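Local coordinates for protein putative hexose oxidase (Nonomuraea sp. ATCC 39727, PDB 5AWV) that probably oxidises the sugar of teicoplanin-type glycopeptide antibiotics, using a covalently bound FAD cofactor, at residues A[369-374]-A[464-469]. Residues are numbered along the deposited sequence; the frame is centred on the assembly and turned at random.
Sequences GYLRKR and DVSDGA
Tyr370 lies beside the loop 464-469 with the edge of its ring, near CE2, set against the peptide joining Gly468 to Ala469; CE2 comes within 3.5 Å of Ala469 O. This illustrates how an outermost strand can be finished by an irregular loop: backbone bonds set the register, and side chains pack alongside. Tyr370 N donates to Gly468 O (2.9 Å), while Tyr370 O accepts Asp467 N from above the carbonyl plane, so both polar backbone atoms of one residue are engaged. A water bound to Tyr370 O also bridges to Ser466 OG. One residue pair further, Leu371 and Ser466 form a single antiparallel bridge, and Arg372 N reaches Val465 O at 2.8 Å. Leu371 runs alongside Val465, CD2 against CG1 at 3.9 Å. In Arg372, chi1 of -55° and an extended chi2 carry CG and CD across CB of Asp467, and a bend at chi3 (74°) then turns the guanidinium; Arg372 NH2 forms a salt bridge with Asp421, and Asp467 OD1 one with Lys496. At the exposed end Lys373 folds over Asp464, its CD passing Asp464 O at 3.2 Å. Bends at chi3 and chi4 then turn NZ to 3.0 Å from Asp464 OD2, forming a salt bridge in which NZ meets OD2 from above the carboxylate plane. The loop thus flanks the outer strand 363-371 of the antiparallel sheet, whose other neighbour, strand 424-432, packs on Leu371. The hydroxyl of Tyr370 bonds to Lys425, and its side chain touches Tyr470, a residue of the FAD site, whereas Val465 and Lys373 border helices 377-387 and 264-280 respectively.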
# COMPACT_ATOMS: atom_id res chain seq x y z
N GLY A 369 8.39 -2.59 -13.22
CA GLY A 369 9.44 -1.70 -13.71
C GLY A 369 8.91 -0.29 -13.78
O GLY A 369 7.68 -0.08 -13.85
N TYR A 370 9.80 0.70 -13.71
CA TYR A 370 9.50 2.05 -14.02
C TYR A 370 9.91 2.35 -15.47
O TYR A 370 10.97 1.92 -15.90
CB TYR A 370 10.30 2.97 -13.15
CG TYR A 370 9.75 3.21 -11.79
CD1 TYR A 370 8.76 4.19 -11.61
CD2 TYR A 370 10.29 2.57 -10.68
CE1 TYR A 370 8.28 4.48 -10.34
CE2 TYR A 370 9.79 2.85 -9.40
CZ TYR A 370 8.79 3.81 -9.22
OH TYR A 370 8.26 4.13 -8.01
N LEU A 371 9.15 3.18 -16.15
CA LEU A 371 9.52 3.78 -17.43
C LEU A 371 9.76 5.26 -17.34
O LEU A 371 8.86 5.99 -16.93
CB LEU A 371 8.41 3.51 -18.46
CG LEU A 371 8.32 2.02 -18.89
CD1 LEU A 371 7.07 1.80 -19.70
CD2 LEU A 371 9.56 1.54 -19.63
N ARG A 372 10.88 5.71 -17.92
CA ARG A 372 11.17 7.13 -18.22
C ARG A 372 10.82 7.55 -19.62
O ARG A 372 10.62 8.70 -19.87
CB ARG A 372 12.68 7.44 -18.05
CG ARG A 372 13.21 7.06 -16.72
CD ARG A 372 14.73 7.13 -16.74
NE ARG A 372 15.10 8.56 -16.72
CZ ARG A 372 16.28 9.05 -17.08
NH1 ARG A 372 17.24 8.27 -17.59
NH2 ARG A 372 16.51 10.35 -16.97
N LYS A 373 10.76 6.59 -20.53
CA LYS A 373 10.41 6.77 -21.95
C LYS A 373 9.51 5.59 -22.26
O LYS A 373 9.45 4.64 -21.47
CB LYS A 373 11.64 6.73 -22.80
CG LYS A 373 12.49 7.92 -22.65
CD LYS A 373 13.82 7.66 -23.34
CE LYS A 373 13.92 8.29 -24.70
NZ LYS A 373 14.93 9.40 -24.65
N ARG A 374 8.87 5.59 -23.43
CA ARG A 374 8.11 4.41 -23.81
C ARG A 374 8.95 3.19 -23.96
O ARG A 374 10.17 3.21 -24.29
CB ARG A 374 7.32 4.66 -25.09
CG ARG A 374 8.20 4.74 -26.35
CD ARG A 374 7.28 4.48 -27.52
NE ARG A 374 7.82 4.68 -28.85
CZ ARG A 374 8.35 3.74 -29.62
NH1 ARG A 374 8.53 2.51 -29.17
NH2 ARG A 374 8.67 4.06 -30.88
N ASP A 464 18.35 4.71 -20.17
CA ASP A 464 17.58 5.79 -20.78
C ASP A 464 16.12 5.53 -20.72
O ASP A 464 15.37 6.49 -20.74
CB ASP A 464 17.94 5.98 -22.30
CG ASP A 464 17.72 7.40 -22.80
OD1 ASP A 464 18.15 8.41 -22.10
OD2 ASP A 464 17.21 7.54 -23.99
N VAL A 465 15.71 4.26 -20.77
CA VAL A 465 14.32 3.92 -20.89
C VAL A 465 13.74 3.50 -19.58
O VAL A 465 12.64 3.94 -19.22
CB VAL A 465 14.05 2.81 -21.96
CG1 VAL A 465 12.58 2.42 -21.95
CG2 VAL A 465 14.40 3.35 -23.34
N SER A 466 14.42 2.61 -18.90
CA SER A 466 13.89 2.08 -17.60
C SER A 466 14.52 2.76 -16.37
O SER A 466 15.61 3.37 -16.46
CB SER A 466 14.12 0.60 -17.52
OG SER A 466 13.19 -0.08 -18.37
N ASP A 467 13.83 2.62 -15.20
CA ASP A 467 14.35 3.16 -13.97
C ASP A 467 14.18 2.32 -12.72
O ASP A 467 13.91 2.84 -11.66
CB ASP A 467 13.84 4.61 -13.77
CG ASP A 467 14.86 5.49 -13.09
OD1 ASP A 467 16.08 5.17 -13.19
OD2 ASP A 467 14.48 6.44 -12.38
N GLY A 468 14.45 1.03 -12.85
CA GLY A 468 14.33 0.09 -11.78
C GLY A 468 12.89 -0.26 -11.41
O GLY A 468 12.06 -0.29 -12.28
N ALA A 469 12.63 -0.45 -10.11
CA ALA A 469 11.40 -0.97 -9.60
C ALA A 469 10.97 -0.30 -8.31
O ALA A 469 11.74 0.42 -7.74
CB ALA A 469 11.48 -2.49 -9.47
O HOH W 1 10.87 -0.64 -17.18